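PDB 3DCF: transcriptional regulator of the TetR/AcrR family from Thermobifida fusca YX, which probably binds DNA through a helix-turn-helix domain and acts as a dimeric transcriptional regulator, most likely a repressor. Local coordinates for residues Q35-A40 and Y70-K75; S85-A90 and R145-E150; Y188-P193 and D200-Q205. One frame throughout, in Å; residues are numbered along the deposited sequence.

Interaction 1: Q35-A40 and Y70-K75; sequences QIIKVA and YYFKSK
Ile36 reaches across from helix 31-46 and meets two aromatic rings with two different branches. The CG2 methyl of Ile36 comes obliquely onto the Phe72 ring, 3.5 Å from CE2 and 3.6 Å from CD2. Its CD1 methyl goes to Tyr71 instead and stops 3.8 Å from CD2 of that ring. The torsions explain the split. CG2 is anti to the backbone N, while CG1 lies beside that N (chi1 -70°) and an extended chi2 of 162° carries CD1 out to the tyrosine. The side chains of Ile36 and Phe72 run past each other in opposite directions, whereas Ile36 and Tyr71 cross at about a right angle.

One residue on, Ile37 touches more lightly. Its CG1 comes to 4.2 Å from CZ of Phe72, at the far end of the ring. This is part of the hydrophobic core of the TetR-type DNA-binding domain. Helix 31-46 packs there against the end of helix 65-71 and Phe72 just after it, all within the predicted helix-turn-helix motif, 53-72. Helix 54-61 closes over Ile36 through Ile61, and helix 75-98 covers Phe72 with Val78 and Ala81.

Farther along, Ala40 packs on Ile57 and Val78. On the other segment, the ring of Tyr70 stands with its CD2 over the centre of one face of the Tyr71 ring, 3.4 Å above its plane. Tyr71 is therefore flanked by Tyr70 as well as touched by Ile36. Past Phe72 the chain turns, and Ser74 takes the N-cap position of helix 75-98.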
loop_
_atom_site.group_PDB
_atom_site.type_symbol
_atom_site.label_atom_id
_atom_site.label_comp_id
_atom_site.label_asym_id
_atom_site.label_seq_id
_atom_site.Cartn_x
_atom_site.Cartn_y
_atom_site.Cartn_z
ATOM N N GLN A 35 -5.687 22.407 23.536
ATOM C CA GLN A 35 -7.117 22.439 23.851
ATOM C C GLN A 35 -7.914 22.550 22.537
ATOM O O GLN A 35 -8.932 21.873 22.382
ATOM C CB GLN A 35 -7.463 23.597 24.810
ATOM C CG GLN A 35 -8.720 23.373 25.633
ATOM N N ILE A 36 -7.425 23.378 21.602
ATOM C CA ILE A 36 -8.038 23.541 20.276
ATOM C C ILE A 36 -7.938 22.260 19.425
ATOM O O ILE A 36 -8.916 21.892 18.757
ATOM C CB ILE A 36 -7.461 24.769 19.502
ATOM C CG1 ILE A 36 -7.914 26.073 20.161
ATOM C CG2 ILE A 36 -7.956 24.797 18.053
ATOM C CD1 ILE A 36 -7.081 27.267 19.765
ATOM N N ILE A 37 -6.783 21.590 19.446
ATOM C CA ILE A 37 -6.616 20.319 18.701
ATOM C C ILE A 37 -7.548 19.217 19.259
ATOM O O ILE A 37 -8.189 18.504 18.486
ATOM C CB ILE A 37 -5.125 19.818 18.671
ATOM C CG1 ILE A 37 -4.220 20.798 17.906
ATOM C CG2 ILE A 37 -5.024 18.432 17.999
ATOM C CD1 ILE A 37 -2.723 20.545 18.114
ATOM N N LYS A 38 -7.619 19.110 20.586
ATOM C CA LYS A 38 -8.467 18.117 21.271
ATOM C C LYS A 38 -9.959 18.363 21.005
ATOM O O LYS A 38 -10.700 17.428 20.655
ATOM C CB LYS A 38 -8.189 18.112 22.782
ATOM N N VAL A 39 -10.384 19.621 21.159
ATOM C CA VAL A 39 -11.771 20.022 20.890
ATOM C C VAL A 39 -12.146 19.782 19.405
ATOM O O VAL A 39 -13.237 19.279 19.127
ATOM C CB VAL A 39 -12.038 21.492 21.346
ATOM C CG1 VAL A 39 -13.384 22.017 20.811
ATOM C CG2 VAL A 39 -11.979 21.586 22.885
ATOM N N ALA A 40 -11.234 20.117 18.482
ATOM C CA ALA A 40 -11.434 19.890 17.037
ATOM C C ALA A 40 -11.538 18.388 16.699
ATOM O O ALA A 40 -12.371 18.008 15.874
ATOM C CB ALA A 40 -10.316 20.544 16.219
ATOM N N TYR A 70 -5.409 33.432 15.055
ATOM C CA TYR A 70 -4.048 33.499 15.621
ATOM C C TYR A 70 -3.368 32.127 15.616
ATOM O O TYR A 70 -2.212 32.009 15.205
ATOM C CB TYR A 70 -4.079 34.064 17.054
ATOM C CG TYR A 70 -2.722 34.165 17.747
ATOM C CD1 TYR A 70 -1.845 35.228 17.479
ATOM C CD2 TYR A 70 -2.325 33.207 18.694
ATOM C CE1 TYR A 70 -0.583 35.328 18.135
ATOM C CE2 TYR A 70 -1.072 33.291 19.354
ATOM C CZ TYR A 70 -0.210 34.357 19.069
ATOM O OH TYR A 70 1.011 34.448 19.699
ATOM N N TYR A 71 -4.108 31.102 16.043
ATOM C CA TYR A 71 -3.622 29.712 16.084
ATOM C C TYR A 71 -3.856 28.964 14.747
ATOM O O TYR A 71 -2.929 28.331 14.230
ATOM C CB TYR A 71 -4.255 28.959 17.264
ATOM C CG TYR A 71 -3.999 29.626 18.611
ATOM C CD1 TYR A 71 -2.757 29.502 19.258
ATOM C CD2 TYR A 71 -4.993 30.390 19.238
ATOM C CE1 TYR A 71 -2.510 30.127 20.513
ATOM C CE2 TYR A 71 -4.762 31.020 20.488
ATOM C CZ TYR A 71 -3.520 30.876 21.121
ATOM O OH TYR A 71 -3.290 31.488 22.334
ATOM N N PHE A 72 -5.071 29.051 14.190
ATOM C CA PHE A 72 -5.429 28.342 12.932
ATOM C C PHE A 72 -6.282 29.183 11.987
ATOM O O PHE A 72 -7.344 29.659 12.395
ATOM C CB PHE A 72 -6.174 27.036 13.253
ATOM C CG PHE A 72 -5.397 26.107 14.134
ATOM C CD1 PHE A 72 -4.355 25.349 13.609
ATOM C CD2 PHE A 72 -5.679 26.022 15.505
ATOM C CE1 PHE A 72 -3.607 24.500 14.429
ATOM C CE2 PHE A 72 -4.937 25.176 16.332
ATOM C CZ PHE A 72 -3.895 24.404 15.788
ATOM N N LYS A 73 -5.839 29.318 10.729
ATOM C CA LYS A 73 -6.545 30.111 9.685
ATOM C C LYS A 73 -7.510 29.345 8.772
ATOM O O LYS A 73 -8.221 29.960 7.967
ATOM C CB LYS A 73 -5.548 30.946 8.871
ATOM C CG LYS A 73 -4.943 32.042 9.740
ATOM C CD LYS A 73 -3.857 32.839 9.064
ATOM C CE LYS A 73 -3.462 34.026 9.937
ATOM N NZ LYS A 73 -3.082 33.636 11.324
ATOM N N SER A 74 -7.523 28.017 8.898
ATOM C CA SER A 74 -8.478 27.160 8.201
ATOM C C SER A 74 -8.656 25.838 8.968
ATOM O O SER A 74 -7.846 25.489 9.832
ATOM C CB SER A 74 -8.030 26.908 6.751
ATOM O OG SER A 74 -6.759 26.267 6.695
ATOM N N LYS A 75 -9.747 25.139 8.658
ATOM C CA LYS A 75 -10.022 23.794 9.204
ATOM C C LYS A 75 -8.993 22.738 8.712
ATOM O O LYS A 75 -8.748 21.735 9.392
ATOM C CB LYS A 75 -11.462 23.346 8.882
ATOM C CG LYS A 75 -11.780 23.165 7.383
ATOM C CD LYS A 75 -13.275 22.985 7.114
ATOM C CE LYS A 75 -13.789 21.635 7.538
ATOM N NZ LYS A 75 -15.228 21.540 7.183
#

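Interaction 2: S85-A90 and R145-E150; sequences SIVDEA and RKRERE
Asp88 OD1 is gripped by two waters and by the guanidinium of Arg147. Water 1 donates to Asp88 OD1 at 2.5 Å, and water 2 lies 2.6 Å from Asp88 OD1. Arg147 NH2 stands 3.5 Å from the same OD1, a salt bridge at the long end of its range. The contact joins helix 75-98, which leads out of the DNA-binding region, to helix 138-164 of the all-helical TetR C-terminal region. It is a surface contact between two long helices.

OD1 comes in edge-on to the guanidinium, roughly level with it, although the carboxylate and guanidinium planes are turned 57° apart. Both waters also receive weak bonds from NH2, and so bridge the carboxylate and the guanidinium. Glu150 extends the network from within its own helix. Its OE2 makes a long salt bridge to Arg147 NE, so the arginine sits between two carboxylates, which would probably favour its positive charge.

The arginine chain is bent at chi2 (-37°) and chi3 (-67°), which turns the guanidinium toward Asp88. Val87 and the aliphatic part of Arg147 form the apolar part of the contact. Val87 touches Phe129 of helix 123-130 too, and Arg147 lies on Leu91. The CG1 methyl of Val87 is anti to its backbone N and lies 3.7 Å from both CB and CG of Arg147.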
loop_
_atom_site.group_PDB
_atom_site.type_symbol
_atom_site.label_atom_id
_atom_site.label_comp_id
_atom_site.label_asym_id
_atom_site.label_seq_id
_atom_site.Cartn_x
_atom_site.Cartn_y
_atom_site.Cartn_z
ATOM N N SER A 85 0.434 15.676 15.245
ATOM C CA SER A 85 0.431 15.249 16.651
ATOM C C SER A 85 0.430 13.719 16.777
ATOM O O SER A 85 1.254 13.169 17.505
ATOM C CB SER A 85 -0.780 15.845 17.391
ATOM O OG SER A 85 -0.877 15.383 18.730
ATOM N N ILE A 86 -0.499 13.059 16.068
ATOM C CA ILE A 86 -0.611 11.568 16.027
ATOM C C ILE A 86 0.679 10.915 15.474
ATOM O O ILE A 86 1.102 9.876 15.990
ATOM C CB ILE A 86 -1.868 11.058 15.219
ATOM C CG1 ILE A 86 -3.182 11.507 15.878
ATOM C CG2 ILE A 86 -1.907 9.525 15.139
ATOM C CD1 ILE A 86 -4.413 11.290 14.998
ATOM N N VAL A 87 1.280 11.525 14.444
ATOM C CA VAL A 87 2.577 11.082 13.899
ATOM C C VAL A 87 3.688 11.304 14.929
ATOM O O VAL A 87 4.542 10.435 15.080
ATOM C CB VAL A 87 2.971 11.801 12.551
ATOM C CG1 VAL A 87 4.413 11.463 12.115
ATOM C CG2 VAL A 87 1.984 11.437 11.447
ATOM N N ASP A 88 3.659 12.446 15.628
ATOM C CA ASP A 88 4.676 12.787 16.648
ATOM C C ASP A 88 4.656 11.799 17.851
ATOM O O ASP A 88 5.724 11.352 18.284
ATOM C CB ASP A 88 4.535 14.264 17.104
ATOM C CG ASP A 88 5.760 14.790 17.842
ATOM O OD1 ASP A 88 6.895 14.590 17.372
ATOM O OD2 ASP A 88 5.598 15.466 18.878
ATOM N N GLU A 89 3.467 11.453 18.365
ATOM C CA GLU A 89 3.358 10.474 19.475
ATOM C C GLU A 89 3.709 9.036 19.075
ATOM O O GLU A 89 4.353 8.323 19.859
ATOM C CB GLU A 89 1.966 10.447 20.125
ATOM C CG GLU A 89 1.669 11.569 21.127
ATOM C CD GLU A 89 0.536 11.203 22.101
ATOM O OE1 GLU A 89 -0.377 10.440 21.708
ATOM O OE2 GLU A 89 0.570 11.672 23.270
ATOM N N ALA A 90 3.227 8.608 17.902
ATOM C CA ALA A 90 3.521 7.269 17.333
ATOM C C ALA A 90 5.027 7.048 17.150
ATOM O O ALA A 90 5.549 5.973 17.461
ATOM C CB ALA A 90 2.789 7.064 16.001
ATOM N N ARG A 145 7.471 13.589 4.777
ATOM C CA ARG A 145 8.572 12.776 4.212
ATOM C C ARG A 145 9.694 12.547 5.234
ATOM O O ARG A 145 10.225 11.436 5.312
ATOM C CB ARG A 145 9.138 13.377 2.910
ATOM C CG ARG A 145 8.147 13.529 1.726
ATOM C CD ARG A 145 7.449 12.222 1.257
ATOM N NE ARG A 145 6.434 11.741 2.201
ATOM C CZ ARG A 145 5.153 12.130 2.268
ATOM N NH1 ARG A 145 4.638 13.029 1.424
ATOM N NH2 ARG A 145 4.359 11.602 3.208
ATOM N N LYS A 146 10.020 13.576 6.025
ATOM C CA LYS A 146 11.037 13.474 7.073
ATOM C C LYS A 146 10.649 12.462 8.161
ATOM O O LYS A 146 11.512 11.711 8.611
ATOM C CB LYS A 146 11.326 14.852 7.686
ATOM C CG LYS A 146 12.351 14.904 8.856
ATOM C CD LYS A 146 12.822 16.351 9.161
ATOM C CE LYS A 146 11.658 17.311 9.545
ATOM N NZ LYS A 146 12.054 18.750 9.714
ATOM N N ARG A 147 9.369 12.427 8.558
ATOM C CA ARG A 147 8.904 11.476 9.596
ATOM C C ARG A 147 8.900 10.035 9.066
ATOM O O ARG A 147 9.268 9.129 9.809
ATOM C CB ARG A 147 7.538 11.834 10.215
ATOM C CG ARG A 147 7.319 13.310 10.643
ATOM C CD ARG A 147 8.545 14.051 11.245
ATOM N NE ARG A 147 8.956 13.510 12.535
ATOM C CZ ARG A 147 8.401 13.802 13.718
ATOM N NH1 ARG A 147 7.366 14.644 13.832
ATOM N NH2 ARG A 147 8.884 13.228 14.818
ATOM N N GLU A 148 8.483 9.831 7.805
ATOM C CA GLU A 148 8.564 8.510 7.137
ATOM C C GLU A 148 10.017 7.996 7.134
ATOM O O GLU A 148 10.249 6.815 7.407
ATOM C CB GLU A 148 8.079 8.535 5.670
ATOM C CG GLU A 148 6.568 8.588 5.400
ATOM C CD GLU A 148 6.192 8.096 3.959
ATOM O OE1 GLU A 148 6.621 6.994 3.541
ATOM O OE2 GLU A 148 5.429 8.780 3.248
ATOM N N ARG A 149 10.966 8.886 6.804
ATOM C CA ARG A 149 12.406 8.561 6.800
ATOM C C ARG A 149 12.944 8.091 8.155
ATOM O O ARG A 149 13.753 7.166 8.183
ATOM C CB ARG A 149 13.282 9.719 6.276
ATOM C CG ARG A 149 13.316 9.830 4.754
ATOM C CD ARG A 149 14.440 10.751 4.257
ATOM N NE ARG A 149 14.191 12.157 4.567
ATOM C CZ ARG A 149 13.422 12.998 3.859
ATOM N NH1 ARG A 149 12.762 12.613 2.755
ATOM N NH2 ARG A 149 13.291 14.261 4.273
ATOM N N GLU A 150 12.505 8.730 9.250
ATOM C CA GLU A 150 12.916 8.341 10.620
ATOM C C GLU A 150 12.489 6.918 10.965
ATOM O O GLU A 150 13.320 6.161 11.437
ATOM C CB GLU A 150 12.390 9.304 11.684
ATOM C CG GLU A 150 13.071 10.664 11.665
ATOM C CD GLU A 150 12.461 11.659 12.649
ATOM O OE1 GLU A 150 11.943 11.225 13.713
ATOM O OE2 GLU A 150 12.531 12.881 12.349
HETATM O O HOH W 1 9.222 15.477 17.144
HETATM O O HOH W 2 8.317 12.463 18.053
#

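Interaction 3: Y188-P193 and D200-Q205; sequences YRWYDP and DEVVEQ
Trp190 and Tyr191, neighbours in sequence, both close on Val202 of helix 199-212. CG1 of the valine touches the six-membered ring of Trp190, and CG2 touches the ring of Tyr191. The contact lies in the TetR-like C-terminal region, which is built of helices. It closes a short connection in which helix 187-190 runs into a loop and the chain returns as helix 199-212.

The valine is the buried member of the three and loses the most surface here. CG1 is anti to the backbone N (chi1 177°) and CG2 is anti to the carbonyl carbon, so the two methyls spread apart and fork toward the two rings. Trp190 comes from the opposite direction. Its CH2 is 3.7 Å from Val202 CG1, with CZ2 a little farther off at 4.2 Å. The indole reaches that point because its CG sits between the backbone N and the carbonyl carbon (chi1 69°), which sends the ring system toward helix 199-212. The far end of the ring does the touching.

The Tyr191 ring crosses the valine side chain at a slant.

Other parts of the fold close in around these residues. Tyr191 rests on Leu120 and Leu123 of helices 104-121 and 123-130. Leu197 of the connecting loop lies on Val202. Trp190 also packs on Ala178 of the second subunit, so the indole joins an intrachain contact to the dimer interface. On the tyrosine, the two atoms nearest the valine are neighbours in the ring: CE1 of Tyr191 at 4.0 Å and CD1 at 4.1 Å from Val202 CG2.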
loop_
_atom_site.group_PDB
_atom_site.type_symbol
_atom_site.label_atom_id
_atom_site.label_comp_id
_atom_site.label_asym_id
_atom_site.label_seq_id
_atom_site.Cartn_x
_atom_site.Cartn_y
_atom_site.Cartn_z
ATOM N N TYR A 188 -4.809 -0.766 5.945
ATOM C CA TYR A 188 -5.743 0.376 5.794
ATOM C C TYR A 188 -6.662 0.242 4.570
ATOM O O TYR A 188 -7.769 0.762 4.592
ATOM C CB TYR A 188 -5.056 1.772 5.854
ATOM C CG TYR A 188 -4.496 2.368 4.556
ATOM C CD1 TYR A 188 -5.330 3.068 3.649
ATOM C CD2 TYR A 188 -3.124 2.304 4.263
ATOM C CE1 TYR A 188 -4.802 3.644 2.455
ATOM C CE2 TYR A 188 -2.589 2.877 3.085
ATOM C CZ TYR A 188 -3.425 3.546 2.195
ATOM O OH TYR A 188 -2.861 4.083 1.066
ATOM N N ARG A 189 -6.200 -0.442 3.519
ATOM C CA ARG A 189 -7.020 -0.684 2.317
ATOM C C ARG A 189 -7.985 -1.873 2.427
ATOM O O ARG A 189 -9.027 -1.834 1.768
ATOM C CB ARG A 189 -6.160 -0.812 1.044
ATOM C CG ARG A 189 -5.583 0.532 0.541
ATOM C CD ARG A 189 -5.158 0.469 -0.931
ATOM N NE ARG A 189 -6.263 0.397 -1.921
ATOM C CZ ARG A 189 -6.777 -0.704 -2.509
ATOM N NH1 ARG A 189 -6.342 -1.937 -2.236
ATOM N NH2 ARG A 189 -7.765 -0.565 -3.403
ATOM N N TRP A 190 -7.673 -2.891 3.249
ATOM C CA TRP A 190 -8.536 -4.094 3.388
ATOM C C TRP A 190 -9.247 -4.343 4.742
ATOM O O TRP A 190 -10.316 -4.967 4.736
ATOM C CB TRP A 190 -7.785 -5.369 2.953
ATOM C CG TRP A 190 -6.666 -5.826 3.841
ATOM C CD1 TRP A 190 -5.347 -5.567 3.677
ATOM C CD2 TRP A 190 -6.774 -6.649 5.014
ATOM N NE1 TRP A 190 -4.618 -6.172 4.669
ATOM C CE2 TRP A 190 -5.465 -6.839 5.508
ATOM C CE3 TRP A 190 -7.852 -7.251 5.695
ATOM C CZ2 TRP A 190 -5.192 -7.606 6.658
ATOM C CZ3 TRP A 190 -7.585 -8.014 6.849
ATOM C CH2 TRP A 190 -6.261 -8.180 7.314
ATOM N N TYR A 191 -8.673 -3.900 5.870
ATOM C CA TYR A 191 -9.287 -4.135 7.200
ATOM C C TYR A 191 -10.674 -3.460 7.380
ATOM O O TYR A 191 -10.812 -2.246 7.189
ATOM C CB TYR A 191 -8.356 -3.730 8.354
ATOM C CG TYR A 191 -8.977 -3.905 9.742
ATOM C CD1 TYR A 191 -9.272 -5.185 10.255
ATOM C CD2 TYR A 191 -9.274 -2.793 10.546
ATOM C CE1 TYR A 191 -9.856 -5.353 11.546
ATOM C CE2 TYR A 191 -9.856 -2.945 11.839
ATOM C CZ TYR A 191 -10.142 -4.225 12.332
ATOM O OH TYR A 191 -10.701 -4.345 13.592
ATOM N N ASP A 192 -11.664 -4.273 7.767
ATOM C CA ASP A 192 -13.054 -3.858 7.995
ATOM C C ASP A 192 -13.284 -3.949 9.521
ATOM O O ASP A 192 -13.296 -5.068 10.050
ATOM C CB ASP A 192 -14.014 -4.799 7.212
ATOM C CG ASP A 192 -15.493 -4.365 7.271
ATOM O OD1 ASP A 192 -15.927 -3.723 8.252
ATOM O OD2 ASP A 192 -16.237 -4.702 6.322
ATOM N N PRO A 193 -13.458 -2.792 10.228
ATOM C CA PRO A 193 -13.692 -2.829 11.697
ATOM C C PRO A 193 -14.964 -3.589 12.105
ATOM O O PRO A 193 -14.983 -4.220 13.163
ATOM C CB PRO A 193 -13.806 -1.343 12.088
ATOM C CG PRO A 193 -13.223 -0.587 10.972
ATOM C CD PRO A 193 -13.464 -1.400 9.734
ATOM N N ASP A 200 -7.053 -7.079 17.463
ATOM C CA ASP A 200 -6.048 -7.908 18.170
ATOM C C ASP A 200 -5.672 -9.190 17.429
ATOM O O ASP A 200 -4.507 -9.583 17.438
ATOM C CB ASP A 200 -6.527 -8.279 19.592
ATOM C CG ASP A 200 -6.556 -7.086 20.541
ATOM O OD1 ASP A 200 -5.533 -6.370 20.632
ATOM O OD2 ASP A 200 -7.584 -6.888 21.232
ATOM N N GLU A 201 -6.659 -9.842 16.815
ATOM C CA GLU A 201 -6.444 -11.078 16.034
ATOM C C GLU A 201 -5.656 -10.802 14.747
ATOM O O GLU A 201 -4.772 -11.588 14.377
ATOM C CB GLU A 201 -7.782 -11.740 15.655
ATOM C CG GLU A 201 -8.647 -12.179 16.834
ATOM C CD GLU A 201 -10.048 -12.553 16.397
ATOM O OE1 GLU A 201 -10.231 -13.660 15.838
ATOM O OE2 GLU A 201 -10.967 -11.730 16.622
ATOM N N VAL A 202 -5.992 -9.692 14.075
ATOM C CA VAL A 202 -5.320 -9.280 12.833
ATOM C C VAL A 202 -3.846 -8.892 13.098
ATOM O O VAL A 202 -2.980 -9.249 12.303
ATOM C CB VAL A 202 -6.078 -8.132 12.107
ATOM C CG1 VAL A 202 -5.315 -7.670 10.853
ATOM C CG2 VAL A 202 -7.497 -8.572 11.739
ATOM N N VAL A 203 -3.573 -8.182 14.201
ATOM C CA VAL A 203 -2.197 -7.810 14.581
ATOM C C VAL A 203 -1.343 -9.053 14.907
ATOM O O VAL A 203 -0.204 -9.175 14.435
ATOM C CB VAL A 203 -2.173 -6.821 15.784
ATOM C CG1 VAL A 203 -0.727 -6.582 16.289
ATOM C CG2 VAL A 203 -2.866 -5.485 15.403
ATOM N N GLU A 204 -1.915 -9.970 15.688
ATOM C CA GLU A 204 -1.239 -11.211 16.103
ATOM C C GLU A 204 -0.882 -12.098 14.902
ATOM O O GLU A 204 0.254 -12.574 14.811
ATOM C CB GLU A 204 -2.126 -11.991 17.095
ATOM C CG GLU A 204 -1.437 -13.113 17.885
ATOM C CD GLU A 204 -1.156 -14.382 17.095
ATOM O OE1 GLU A 204 -2.051 -14.832 16.337
ATOM O OE2 GLU A 204 -0.037 -14.934 17.254
ATOM N N GLN A 205 -1.855 -12.320 14.012
ATOM C CA GLN A 205 -1.665 -13.170 12.819
ATOM C C GLN A 205 -0.677 -12.586 11.783
ATOM O O GLN A 205 0.178 -13.319 11.267
ATOM C CB GLN A 205 -3.011 -13.517 12.172
ATOM C CG GLN A 205 -3.849 -14.463 13.017
ATOM C CD GLN A 205 -5.186 -14.857 12.386
ATOM O OE1 GLN A 205 -5.400 -14.747 11.175
ATOM N NE2 GLN A 205 -6.091 -15.343 13.222
#

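How the interactions relate
The three contacts follow one another along the chain. Interaction 1 lies in the DNA-binding region, its centre about 32 Å from that of interaction 3 in the C-terminal region. Helix 65-71 of interaction 1 is followed directly by helix 75-98, which carries one side of interaction 2. Interactions 1 and 3 are partly buried and alike in chemistry: branched aliphatic side chains against aromatic rings. Interaction 2 lies at the surface and relies on charge and water over a small apolar patch. No second-subunit residue touches the segments of interaction 1. The segments of interaction 3 meet the second subunit at several residues, those of interaction 2 only through a long, weak ion pair.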